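PDB 5VOG: putative phosphoribosyltransferase from Neisseria gonorrhoeae, which binds guanosine-5',3'-tetraphosphate and magnesium and probably acts as a phosphoribosyltransferase. Local coordinates for residues T68-S73 against R111-F116; I42-G47 against Y64-A69; D105-S110 against I162-D167. All blocks are in the same frame, centred on the assembly; numbering follows the deposited sequence.

Contact 1: T68-S73 against R111-F116; sequences TAYYDS and RVTMEF. With G4P (guanosine-5',3'-tetraphosphate), chain D.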
loop_
_atom_site.group_PDB
_atom_site.type_symbol
_atom_site.label_atom_id
_atom_site.label_comp_id
_atom_site.label_asym_id
_atom_site.label_seq_id
_atom_site.Cartn_x
_atom_site.Cartn_y
_atom_site.Cartn_z
ATOM N N THR A 68 -11.881 1.912 -2.455
ATOM C CA THR A 68 -13.057 2.244 -3.237
ATOM C C THR A 68 -12.799 1.898 -4.695
ATOM O O THR A 68 -11.652 1.784 -5.133
ATOM C CB THR A 68 -13.400 3.737 -3.135
ATOM O OG1 THR A 68 -12.255 4.503 -3.540
ATOM C CG2 THR A 68 -13.772 4.099 -1.714
ATOM N N ALA A 69 -13.883 1.758 -5.451
ATOM C CA ALA A 69 -13.781 1.572 -6.889
ATOM C C ALA A 69 -15.032 2.141 -7.535
ATOM O O ALA A 69 -16.062 2.319 -6.883
ATOM C CB ALA A 69 -13.598 0.093 -7.260
ATOM N N TYR A 70 -14.926 2.454 -8.822
ATOM C CA TYR A 70 -16.094 2.856 -9.584
ATOM C C TYR A 70 -16.780 1.624 -10.154
ATOM O O TYR A 70 -16.122 0.666 -10.575
ATOM C CB TYR A 70 -15.710 3.820 -10.706
ATOM C CG TYR A 70 -15.450 5.244 -10.250
ATOM C CD1 TYR A 70 -16.410 6.232 -10.421
ATOM C CD2 TYR A 70 -14.241 5.605 -9.668
ATOM C CE1 TYR A 70 -16.171 7.538 -10.029
ATOM C CE2 TYR A 70 -13.991 6.917 -9.267
ATOM C CZ TYR A 70 -14.963 7.875 -9.454
ATOM O OH TYR A 70 -14.736 9.178 -9.066
ATOM N N TYR A 71 -18.111 1.645 -10.140
ATOM C CA TYR A 71 -18.934 0.556 -10.643
ATOM C C TYR A 71 -20.004 1.122 -11.564
ATOM O O TYR A 71 -20.402 2.281 -11.433
ATOM C CB TYR A 71 -19.607 -0.229 -9.500
ATOM C CG TYR A 71 -18.666 -1.035 -8.629
ATOM C CD1 TYR A 71 -18.439 -2.381 -8.883
ATOM C CD2 TYR A 71 -18.021 -0.457 -7.541
ATOM C CE1 TYR A 71 -17.587 -3.128 -8.090
ATOM C CE2 TYR A 71 -17.166 -1.195 -6.742
ATOM C CZ TYR A 71 -16.955 -2.529 -7.020
ATOM O OH TYR A 71 -16.107 -3.267 -6.229
ATOM N N ASP A 72 -20.481 0.293 -12.485
ATOM C CA ASP A 72 -21.534 0.707 -13.410
ATOM C C ASP A 72 -22.867 0.730 -12.669
ATOM O O ASP A 72 -23.362 -0.314 -12.232
ATOM C CB ASP A 72 -21.579 -0.226 -14.617
ATOM C CG ASP A 72 -20.369 -0.068 -15.517
ATOM O OD1 ASP A 72 -19.903 1.079 -15.692
ATOM O OD2 ASP A 72 -19.875 -1.087 -16.045
ATOM N N SER A 73 -23.450 1.919 -12.530
ATOM C CA SER A 73 -24.669 2.125 -11.757
ATOM C C SER A 73 -25.815 2.505 -12.687
ATOM O O SER A 73 -25.704 3.463 -13.459
ATOM C CB SER A 73 -24.467 3.210 -10.698
ATOM O OG SER A 73 -25.686 3.522 -10.046
ATOM N N ARG A 111 -12.277 14.773 -7.226
ATOM C CA ARG A 111 -12.684 14.803 -5.820
ATOM C C ARG A 111 -13.930 13.982 -5.522
ATOM O O ARG A 111 -14.435 14.041 -4.394
ATOM C CB ARG A 111 -12.893 16.228 -5.300
ATOM C CG ARG A 111 -11.607 16.905 -5.003
ATOM C CD ARG A 111 -11.769 18.350 -4.566
ATOM N NE ARG A 111 -10.436 18.908 -4.470
ATOM C CZ ARG A 111 -10.156 20.193 -4.322
ATOM N NH1 ARG A 111 -11.133 21.092 -4.246
ATOM N NH2 ARG A 111 -8.890 20.575 -4.250
ATOM N N VAL A 112 -14.425 13.193 -6.479
ATOM C CA VAL A 112 -15.603 12.376 -6.209
ATOM C C VAL A 112 -15.282 11.283 -5.190
ATOM O O VAL A 112 -16.055 11.055 -4.252
ATOM C CB VAL A 112 -16.176 11.817 -7.526
ATOM C CG1 VAL A 112 -17.262 10.789 -7.259
ATOM C CG2 VAL A 112 -16.752 12.973 -8.362
ATOM N N THR A 113 -14.132 10.613 -5.324
ATOM C CA THR A 113 -13.779 9.607 -4.322
ATOM C C THR A 113 -13.476 10.264 -2.988
ATOM O O THR A 113 -13.892 9.770 -1.928
ATOM C CB THR A 113 -12.570 8.789 -4.771
ATOM O OG1 THR A 113 -12.899 8.071 -5.959
ATOM C CG2 THR A 113 -12.149 7.786 -3.674
ATOM N N MET A 114 -12.738 11.375 -3.028
ATOM C CA MET A 114 -12.349 12.060 -1.804
ATOM C C MET A 114 -13.572 12.498 -1.006
ATOM O O MET A 114 -13.643 12.281 0.209
ATOM C CB MET A 114 -11.467 13.255 -2.151
ATOM C CG MET A 114 -10.811 13.910 -0.956
ATOM S SD MET A 114 -9.903 15.380 -1.473
ATOM C CE MET A 114 -8.668 14.616 -2.518
ATOM N N GLU A 115 -14.551 13.117 -1.678
ATOM C CA GLU A 115 -15.766 13.533 -0.982
ATOM C C GLU A 115 -16.494 12.339 -0.383
ATOM O O GLU A 115 -16.962 12.396 0.761
ATOM C CB GLU A 115 -16.703 14.293 -1.924
ATOM C CG GLU A 115 -18.028 14.656 -1.237
ATOM C CD GLU A 115 -19.086 15.246 -2.162
ATOM O OE1 GLU A 115 -18.751 15.979 -3.105
ATOM O OE2 GLU A 115 -20.283 14.975 -1.925
ATOM N N PHE A 116 -16.604 11.249 -1.147
ATOM C CA PHE A 116 -17.287 10.056 -0.662
ATOM C C PHE A 116 -16.622 9.530 0.604
ATOM O O PHE A 116 -17.291 9.254 1.609
ATOM C CB PHE A 116 -17.292 8.991 -1.766
ATOM C CG PHE A 116 -17.864 7.662 -1.347
ATOM C CD1 PHE A 116 -19.213 7.389 -1.499
ATOM C CD2 PHE A 116 -17.046 6.667 -0.835
ATOM C CE1 PHE A 116 -19.733 6.161 -1.124
ATOM C CE2 PHE A 116 -17.569 5.441 -0.457
ATOM C CZ PHE A 116 -18.902 5.183 -0.606
HETATM P PB G4P D . -10.238 11.956 -6.269
HETATM O O1B G4P D . -11.483 11.934 -5.534
HETATM O O2B G4P D . -9.961 13.258 -7.052
HETATM O O3B G4P D . -9.033 11.639 -5.328
HETATM O O3A G4P D . -10.170 10.747 -7.306
HETATM P PA G4P D . -11.139 10.341 -8.498
HETATM O O1A G4P D . -12.401 9.758 -7.990
HETATM O O2A G4P D . -11.319 11.516 -9.424
HETATM O "O5'" G4P D . -10.211 9.268 -9.262
HETATM C "C5'" G4P D . -10.755 8.209 -10.074
HETATM C "C4'" G4P D . -9.606 7.418 -10.641
HETATM O "O4'" G4P D . -8.915 8.194 -11.636
HETATM C "C3'" G4P D . -8.549 7.003 -9.612
HETATM O "O3'" G4P D . -8.434 5.564 -9.626
HETATM C "C2'" G4P D . -7.246 7.659 -10.078
HETATM O "O2'" G4P D . -6.089 6.848 -9.884
HETATM C "C1'" G4P D . -7.540 7.892 -11.559
HETATM N N9 G4P D . -6.804 9.040 -12.093
HETATM C C8 G4P D . -7.216 10.346 -12.109
HETATM N N7 G4P D . -6.332 11.157 -12.641
HETATM C C5 G4P D . -5.276 10.330 -12.994
HETATM C C6 G4P D . -4.025 10.615 -13.628
HETATM O O6 G4P D . -3.606 11.713 -14.006
HETATM N N1 G4P D . -3.263 9.478 -13.812
HETATM C C2 G4P D . -3.633 8.212 -13.439
HETATM N N2 G4P D . -2.777 7.223 -13.715
HETATM N N3 G4P D . -4.792 7.932 -12.850
HETATM C C4 G4P D . -5.557 9.024 -12.660
HETATM P PC G4P D . -9.402 4.623 -8.804
HETATM O O1C G4P D . -10.680 4.404 -9.535
HETATM O O2C G4P D . -9.545 5.285 -7.460
HETATM O O3C G4P D . -8.583 3.268 -8.621
HETATM P PD G4P D . -7.254 2.868 -7.834
HETATM O O1D G4P D . -7.002 3.970 -6.858
HETATM O O2D G4P D . -7.578 1.521 -7.147
HETATM O O3D G4P D . -6.197 2.693 -8.892
HETATM O O HOH W 1 -12.248 5.289 -6.177
#
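Y70 and T113 converge on one phosphate oxygen of the bound ppGpp, and their first torsions bring them there. CG of Y70 stands beside its own backbone N (chi1 -78°), which carries the phenol across to the start of helix 112-121; in T113 a similar torsion (-63°) directs OG1 at the ligand and leaves CG2 to face the strand. G4P O1A lies at the rim of the Y70 ring, in its plane, and receives a hydrogen bond from Y70 OH at 2.6 Å and another from T113 OG1 at 2.7 Å. T113 N adds a longer bond of 3.3 Å to G4P O1A.

V112 crosses the tyrosine at about a right angle, its CB 3.4 Å from Y70 OH. Deeper in the contact, T68 and T113 reach toward each other tip to tip, OG1 of the former 3.3 Å from CG2 of the latter. A water joins the two hydroxyls indirectly, donating to T113 OG1 and to G4P O2C while sitting 2.8 Å from T68 OG1.

At the helix start, R111 N bonds O2B and M114 N bonds O1B of the terminal 5'-phosphate. With three donors on O1A and the N-terminal end of a helix beneath the diphosphate, the negative charge is probably stabilised by the helix dipole as well as by direct hydrogen bonds.

Contact 2: I42-G47 against Y64-A69; sequences IAIGGG and YAVTTA. With G4P (guanosine-5',3'-tetraphosphate), chain D.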
loop_
_atom_site.group_PDB
_atom_site.type_symbol
_atom_site.label_atom_id
_atom_site.label_comp_id
_atom_site.label_asym_id
_atom_site.label_seq_id
_atom_site.Cartn_x
_atom_site.Cartn_y
_atom_site.Cartn_z
ATOM N N ILE A 42 -5.210 6.732 7.026
ATOM C CA ILE A 42 -6.175 5.855 6.367
ATOM C C ILE A 42 -5.898 5.978 4.875
ATOM O O ILE A 42 -6.261 6.983 4.243
ATOM C CB ILE A 42 -7.627 6.211 6.706
ATOM C CG1 ILE A 42 -7.851 6.130 8.221
ATOM C CG2 ILE A 42 -8.591 5.295 5.950
ATOM C CD1 ILE A 42 -9.201 6.650 8.670
ATOM N N ALA A 43 -5.223 4.975 4.310
ATOM C CA ALA A 43 -4.908 4.973 2.888
ATOM C C ALA A 43 -6.112 4.495 2.094
ATOM O O ALA A 43 -6.752 3.510 2.459
ATOM C CB ALA A 43 -3.715 4.058 2.606
ATOM N N ILE A 44 -6.411 5.179 0.995
ATOM C CA ILE A 44 -7.463 4.742 0.083
ATOM C C ILE A 44 -6.799 3.930 -1.025
ATOM O O ILE A 44 -6.157 4.493 -1.911
ATOM C CB ILE A 44 -8.251 5.924 -0.495
ATOM C CG1 ILE A 44 -8.808 6.815 0.619
ATOM C CG2 ILE A 44 -9.375 5.411 -1.392
ATOM C CD1 ILE A 44 -9.362 8.155 0.097
ATOM N N GLY A 45 -6.954 2.602 -0.991
ATOM C CA GLY A 45 -6.397 1.790 -2.052
ATOM C C GLY A 45 -7.231 1.870 -3.320
ATOM O O GLY A 45 -8.404 2.233 -3.284
ATOM N N GLY A 46 -6.631 1.533 -4.465
ATOM C CA GLY A 46 -5.255 1.073 -4.560
ATOM C C GLY A 46 -4.236 2.192 -4.703
ATOM O O GLY A 46 -3.050 1.985 -4.429
ATOM N N GLY A 47 -4.703 3.377 -5.110
ATOM C CA GLY A 47 -3.792 4.461 -5.443
ATOM C C GLY A 47 -3.085 5.062 -4.243
ATOM O O GLY A 47 -1.976 5.591 -4.374
ATOM N N TYR A 64 -3.903 2.411 8.318
ATOM C CA TYR A 64 -5.134 1.668 8.101
ATOM C C TYR A 64 -5.549 1.822 6.639
ATOM O O TYR A 64 -5.053 2.695 5.925
ATOM C CB TYR A 64 -6.233 2.164 9.051
ATOM C CG TYR A 64 -5.938 1.831 10.503
ATOM C CD1 TYR A 64 -6.517 0.722 11.111
ATOM C CD2 TYR A 64 -5.059 2.613 11.260
ATOM C CE1 TYR A 64 -6.234 0.397 12.436
ATOM C CE2 TYR A 64 -4.774 2.304 12.577
ATOM C CZ TYR A 64 -5.356 1.191 13.163
ATOM O OH TYR A 64 -5.066 0.886 14.476
ATOM N N ALA A 65 -6.461 0.958 6.184
ATOM C CA ALA A 65 -6.784 0.935 4.761
ATOM C C ALA A 65 -8.281 0.820 4.509
ATOM O O ALA A 65 -8.992 0.082 5.195
ATOM C CB ALA A 65 -6.075 -0.220 4.049
ATOM N N VAL A 66 -8.748 1.568 3.512
ATOM C CA VAL A 66 -10.040 1.359 2.878
ATOM C C VAL A 66 -9.757 1.291 1.386
ATOM O O VAL A 66 -8.714 1.748 0.920
ATOM C CB VAL A 66 -11.059 2.484 3.194
ATOM C CG1 VAL A 66 -11.263 2.621 4.704
ATOM C CG2 VAL A 66 -10.605 3.813 2.579
ATOM N N THR A 67 -10.682 0.699 0.627
ATOM C CA THR A 67 -10.554 0.734 -0.825
ATOM C C THR A 67 -11.907 1.070 -1.430
ATOM O O THR A 67 -12.947 0.585 -0.972
ATOM C CB THR A 67 -10.018 -0.593 -1.418
ATOM O OG1 THR A 67 -8.633 -0.741 -1.094
ATOM C CG2 THR A 67 -10.152 -0.614 -2.953
ATOM N N THR A 68 -11.881 1.912 -2.455
ATOM C CA THR A 68 -13.057 2.244 -3.237
ATOM C C THR A 68 -12.799 1.898 -4.695
ATOM O O THR A 68 -11.652 1.784 -5.133
ATOM C CB THR A 68 -13.400 3.737 -3.135
ATOM O OG1 THR A 68 -12.255 4.503 -3.540
ATOM C CG2 THR A 68 -13.772 4.099 -1.714
ATOM N N ALA A 69 -13.883 1.758 -5.451
ATOM C CA ALA A 69 -13.781 1.572 -6.889
ATOM C C ALA A 69 -15.032 2.141 -7.535
ATOM O O ALA A 69 -16.062 2.319 -6.883
ATOM C CB ALA A 69 -13.598 0.093 -7.260
HETATM P PB G4P D . -10.238 11.956 -6.269
HETATM O O1B G4P D . -11.483 11.934 -5.534
HETATM O O2B G4P D . -9.961 13.258 -7.052
HETATM O O3B G4P D . -9.033 11.639 -5.328
HETATM O O3A G4P D . -10.170 10.747 -7.306
HETATM P PA G4P D . -11.139 10.341 -8.498
HETATM O O1A G4P D . -12.401 9.758 -7.990
HETATM O O2A G4P D . -11.319 11.516 -9.424
HETATM O "O5'" G4P D . -10.211 9.268 -9.262
HETATM C "C5'" G4P D . -10.755 8.209 -10.074
HETATM C "C4'" G4P D . -9.606 7.418 -10.641
HETATM O "O4'" G4P D . -8.915 8.194 -11.636
HETATM C "C3'" G4P D . -8.549 7.003 -9.612
HETATM O "O3'" G4P D . -8.434 5.564 -9.626
HETATM C "C2'" G4P D . -7.246 7.659 -10.078
HETATM O "O2'" G4P D . -6.089 6.848 -9.884
HETATM C "C1'" G4P D . -7.540 7.892 -11.559
HETATM N N9 G4P D . -6.804 9.040 -12.093
HETATM C C8 G4P D . -7.216 10.346 -12.109
HETATM N N7 G4P D . -6.332 11.157 -12.641
HETATM C C5 G4P D . -5.276 10.330 -12.994
HETATM C C6 G4P D . -4.025 10.615 -13.628
HETATM O O6 G4P D . -3.606 11.713 -14.006
HETATM N N1 G4P D . -3.263 9.478 -13.812
HETATM C C2 G4P D . -3.633 8.212 -13.439
HETATM N N2 G4P D . -2.777 7.223 -13.715
HETATM N N3 G4P D . -4.792 7.932 -12.850
HETATM C C4 G4P D . -5.557 9.024 -12.660
HETATM P PC G4P D . -9.402 4.623 -8.804
HETATM O O1C G4P D . -10.680 4.404 -9.535
HETATM O O2C G4P D . -9.545 5.285 -7.460
HETATM O O3C G4P D . -8.583 3.268 -8.621
HETATM P PD G4P D . -7.254 2.868 -7.834
HETATM O O1D G4P D . -7.002 3.970 -6.858
HETATM O O2D G4P D . -7.578 1.521 -7.147
HETATM O O3D G4P D . -6.197 2.693 -8.892
HETATM O O HOH W 2 -9.361 3.964 -4.936
#
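V66 lies on the same sheet face as I42 and I44 and bridges the two isoleucines. From its CB the side chain forks: CG1, beside the backbone N (chi1 -57°), comes to 4.0 Å from I42 CG2, while CG2, between N and the carbonyl carbon, packs at 4.0 Å on I44 CG1 and also approaches A43 O. Each isoleucine meets the valine at a slant. I44 sends its other branch on toward the strand end, where CG2 touches T68 OG1. Helix 112-121 covers this face, with L121 on I42 and C117 on I44.

The backbones run parallel in register from I42-Y64 to G45-T67. A43 N bonds Y64 O, V66 N returns a bond to A43 O at 3.0 Å, and G45 N reaches V66 O at 2.7 Å. On the other face, T67, paired with G45, sets its CG2 3.4 Å from G45 O; helix 49-59 packs there through F49. A water donates to G45 O and T68 O, tying the strands together where they begin to part.

Beyond G45 the chain turns through a cis peptide into G46. G46 N donates to G4P O2D at 2.8 Å and G47 N to O1D at 2.9 Å, so successive amides grip the outer 3'-phosphate. Strand 40-45, helix 49-59 and strand 63-75 form a right-handed beta-alpha-beta crossover, and the glycine-rich turn after its first strand probably corresponds to the pyrophosphate-binding loop of type I phosphoribosyltransferases.

Contact 3: D105-S110 against I162-D167; sequences DEVDDS and INYPWD. With G4P (guanosine-5',3'-tetraphosphate), chain D.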
loop_
_atom_site.group_PDB
_atom_site.type_symbol
_atom_site.label_atom_id
_atom_site.label_comp_id
_atom_site.label_asym_id
_atom_site.label_seq_id
_atom_site.Cartn_x
_atom_site.Cartn_y
_atom_site.Cartn_z
ATOM N N ASP A 105 -4.288 9.716 -0.393
ATOM C CA ASP A 105 -4.554 9.201 -1.732
ATOM C C ASP A 105 -3.503 9.745 -2.692
ATOM O O ASP A 105 -2.728 10.637 -2.340
ATOM C CB ASP A 105 -5.976 9.539 -2.196
ATOM C CG ASP A 105 -6.600 8.431 -3.023
ATOM O OD1 ASP A 105 -5.849 7.650 -3.641
ATOM O OD2 ASP A 105 -7.847 8.343 -3.066
ATOM N N GLU A 106 -3.449 9.184 -3.911
ATOM C CA GLU A 106 -2.375 9.614 -4.813
ATOM C C GLU A 106 -2.741 10.841 -5.648
ATOM O O GLU A 106 -1.874 11.691 -5.877
ATOM C CB GLU A 106 -1.905 8.459 -5.723
ATOM C CG GLU A 106 -2.501 8.360 -7.134
ATOM C CD GLU A 106 -3.896 7.743 -7.161
ATOM O OE1 GLU A 106 -4.691 8.014 -6.245
ATOM O OE2 GLU A 106 -4.199 6.983 -8.105
ATOM N N VAL A 107 -3.985 10.980 -6.109
ATOM C CA VAL A 107 -4.319 12.071 -7.022
ATOM C C VAL A 107 -5.668 12.671 -6.658
ATOM O O VAL A 107 -6.626 11.954 -6.344
ATOM C CB VAL A 107 -4.280 11.639 -8.508
ATOM C CG1 VAL A 107 -5.387 10.649 -8.870
ATOM C CG2 VAL A 107 -4.350 12.873 -9.420
ATOM N N ASP A 108 -5.708 14.003 -6.648
ATOM C CA ASP A 108 -6.914 14.815 -6.537
ATOM C C ASP A 108 -7.260 15.238 -7.963
ATOM O O ASP A 108 -6.666 16.176 -8.513
ATOM C CB ASP A 108 -6.645 16.000 -5.610
ATOM C CG ASP A 108 -7.811 16.958 -5.495
ATOM O OD1 ASP A 108 -8.728 16.938 -6.339
ATOM O OD2 ASP A 108 -7.781 17.764 -4.542
ATOM N N ASP A 109 -8.196 14.512 -8.571
ATOM C CA ASP A 109 -8.612 14.747 -9.948
ATOM C C ASP A 109 -10.018 15.332 -9.973
ATOM O O ASP A 109 -10.182 16.527 -10.229
ATOM C CB ASP A 109 -8.536 13.444 -10.753
ATOM C CG ASP A 109 -8.819 13.645 -12.226
ATOM O OD1 ASP A 109 -8.112 14.449 -12.860
ATOM O OD2 ASP A 109 -9.730 12.979 -12.761
ATOM N N SER A 110 -11.045 14.528 -9.690
ATOM C CA SER A 110 -12.421 15.020 -9.660
ATOM C C SER A 110 -12.939 15.299 -8.255
ATOM O O SER A 110 -13.963 15.973 -8.116
ATOM C CB SER A 110 -13.368 14.011 -10.323
ATOM O OG SER A 110 -13.586 12.886 -9.469
ATOM N N ILE A 162 -1.246 11.956 -15.531
ATOM C CA ILE A 162 -0.054 11.552 -14.796
ATOM C C ILE A 162 0.152 10.058 -14.977
ATOM O O ILE A 162 -0.757 9.259 -14.712
ATOM C CB ILE A 162 -0.177 11.912 -13.309
ATOM C CG1 ILE A 162 -0.357 13.423 -13.138
ATOM C CG2 ILE A 162 1.029 11.399 -12.535
ATOM C CD1 ILE A 162 -0.811 13.823 -11.728
ATOM N N ASN A 163 1.345 9.677 -15.424
ATOM C CA ASN A 163 1.716 8.271 -15.557
ATOM C C ASN A 163 2.586 7.887 -14.369
ATOM O O ASN A 163 3.699 8.402 -14.216
ATOM C CB ASN A 163 2.436 8.037 -16.880
ATOM C CG ASN A 163 1.549 8.321 -18.059
ATOM O OD1 ASN A 163 0.737 7.487 -18.441
ATOM N ND2 ASN A 163 1.664 9.525 -18.620
ATOM N N TYR A 164 2.060 6.992 -13.508
ATOM C CA TYR A 164 2.729 6.561 -12.290
ATOM C C TYR A 164 3.670 5.399 -12.566
ATOM O O TYR A 164 3.375 4.539 -13.399
ATOM C CB TYR A 164 1.700 6.154 -11.230
ATOM C CG TYR A 164 0.971 7.365 -10.708
ATOM C CD1 TYR A 164 1.598 8.235 -9.833
ATOM C CD2 TYR A 164 -0.315 7.677 -11.142
ATOM C CE1 TYR A 164 0.959 9.372 -9.371
ATOM C CE2 TYR A 164 -0.968 8.814 -10.688
ATOM C CZ TYR A 164 -0.317 9.663 -9.808
ATOM O OH TYR A 164 -0.944 10.809 -9.355
ATOM N N PRO A 165 4.799 5.352 -11.859
ATOM C CA PRO A 165 5.748 4.254 -12.089
ATOM C C PRO A 165 5.177 2.896 -11.715
ATOM O O PRO A 165 5.604 1.874 -12.272
ATOM C CB PRO A 165 6.944 4.638 -11.205
ATOM C CG PRO A 165 6.349 5.491 -10.110
ATOM C CD PRO A 165 5.223 6.254 -10.770
ATOM N N TRP A 166 4.222 2.855 -10.792
ATOM C CA TRP A 166 3.612 1.595 -10.396
ATOM C C TRP A 166 2.587 1.096 -11.403
ATOM O O TRP A 166 1.944 0.071 -11.155
ATOM C CB TRP A 166 2.986 1.731 -9.009
ATOM C CG TRP A 166 2.110 2.950 -8.758
ATOM C CD1 TRP A 166 0.816 3.130 -9.166
ATOM C CD2 TRP A 166 2.448 4.110 -7.976
ATOM N NE1 TRP A 166 0.335 4.334 -8.694
ATOM C CE2 TRP A 166 1.317 4.953 -7.966
ATOM C CE3 TRP A 166 3.600 4.519 -7.297
ATOM C CZ2 TRP A 166 1.299 6.171 -7.285
ATOM C CZ3 TRP A 166 3.583 5.731 -6.623
ATOM C CH2 TRP A 166 2.443 6.549 -6.634
ATOM N N ASP A 167 2.440 1.783 -12.539
ATOM C CA ASP A 167 1.694 1.284 -13.688
ATOM C C ASP A 167 2.596 0.958 -14.875
ATOM O O ASP A 167 2.091 0.665 -15.967
ATOM C CB ASP A 167 0.635 2.297 -14.127
ATOM C CG ASP A 167 -0.509 2.416 -13.147
ATOM O OD1 ASP A 167 -0.949 1.376 -12.602
ATOM O OD2 ASP A 167 -0.964 3.564 -12.921
HETATM P PB G4P D . -10.238 11.956 -6.269
HETATM O O1B G4P D . -11.483 11.934 -5.534
HETATM O O2B G4P D . -9.961 13.258 -7.052
HETATM O O3B G4P D . -9.033 11.639 -5.328
HETATM O O3A G4P D . -10.170 10.747 -7.306
HETATM P PA G4P D . -11.139 10.341 -8.498
HETATM O O1A G4P D . -12.401 9.758 -7.990
HETATM O O2A G4P D . -11.319 11.516 -9.424
HETATM O "O5'" G4P D . -10.211 9.268 -9.262
HETATM C "C5'" G4P D . -10.755 8.209 -10.074
HETATM C "C4'" G4P D . -9.606 7.418 -10.641
HETATM O "O4'" G4P D . -8.915 8.194 -11.636
HETATM C "C3'" G4P D . -8.549 7.003 -9.612
HETATM O "O3'" G4P D . -8.434 5.564 -9.626
HETATM C "C2'" G4P D . -7.246 7.659 -10.078
HETATM O "O2'" G4P D . -6.089 6.848 -9.884
HETATM C "C1'" G4P D . -7.540 7.892 -11.559
HETATM N N9 G4P D . -6.804 9.040 -12.093
HETATM C C8 G4P D . -7.216 10.346 -12.109
HETATM N N7 G4P D . -6.332 11.157 -12.641
HETATM C C5 G4P D . -5.276 10.330 -12.994
HETATM C C6 G4P D . -4.025 10.615 -13.628
HETATM O O6 G4P D . -3.606 11.713 -14.006
HETATM N N1 G4P D . -3.263 9.478 -13.812
HETATM C C2 G4P D . -3.633 8.212 -13.439
HETATM N N2 G4P D . -2.777 7.223 -13.715
HETATM N N3 G4P D . -4.792 7.932 -12.850
HETATM C C4 G4P D . -5.557 9.024 -12.660
HETATM P PC G4P D . -9.402 4.623 -8.804
HETATM O O1C G4P D . -10.680 4.404 -9.535
HETATM O O2C G4P D . -9.545 5.285 -7.460
HETATM O O3C G4P D . -8.583 3.268 -8.621
HETATM P PD G4P D . -7.254 2.868 -7.834
HETATM O O1D G4P D . -7.002 3.970 -6.858
HETATM O O2D G4P D . -7.578 1.521 -7.147
HETATM O O3D G4P D . -6.197 2.693 -8.892
HETATM O O HOH W 3 -2.378 5.330 -9.186
#
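Van der Waals contact between the segments centres on the phenol end of Y164, which meets V107 CB at 3.5 Å and E106 CG at 3.7 Å through its OH. The ring and the E106 carboxylate are turned 47° apart. CB of E106 also lies at the edge of the W166 indole, near CZ2, and V107 CG2 touches I162 CD1. Y164 is steadied by I162 CG2 over one ring face and by H135, whose ND1 is hydrogen-bonded to its OH.

Among the polar links, a water spans the segments by donating to E106 OE2 and accepting from W166 NE1 at 2.9 Å. The E106 chain, bent at chi2 (-79°), brings OE2 to the ribose, where G4P O2' donates to it at 2.6 Å. Residues 105-110 probably belong to the PRPP-binding motif of type I phosphoribosyltransferases, whose acidic pair followed by a phosphate-binding turn fits D105 and E106 here.

Direct bonds to ppGpp then divide between the segments. From 105-110, D109 N grips O2B, while S110 uses both N and OG on O2A, the hydroxyl OG at 2.6 Å from O2A. From 162-167, the I162 backbone reads the guanine edge: its N donates to O6 at 2.8 Å and its O accepts from both N1 and N2. The edge of the Y164 ring lies beside N2, with CD2 3.6 Å away.

Overall arrangement
The three contacts surround a single ppGpp molecule and divide its groups among them, with some overlap. Contact 1 and the 105-110 side of contact 3 share the 5'-diphosphate, contact 2 takes the outer 3'-phosphate, and in contact 3 the 105-110 side also holds the ribose while the 162-167 side recognises the base. Contacts 1 and 2 overlap on strand 63-75, sharing T68 and A69, their centres about 11 Å apart. Contact 3 lies about 15 Å from contact 1 and 13 Å from contact 2, centre to centre. It nevertheless touches both: M114 CE is 3.8 Å from D108 OD2, and G47 O is 3.2 Å from E106 CB. R56 of the second subunit also bonds the ligand, which places the pocket near the dimer interface.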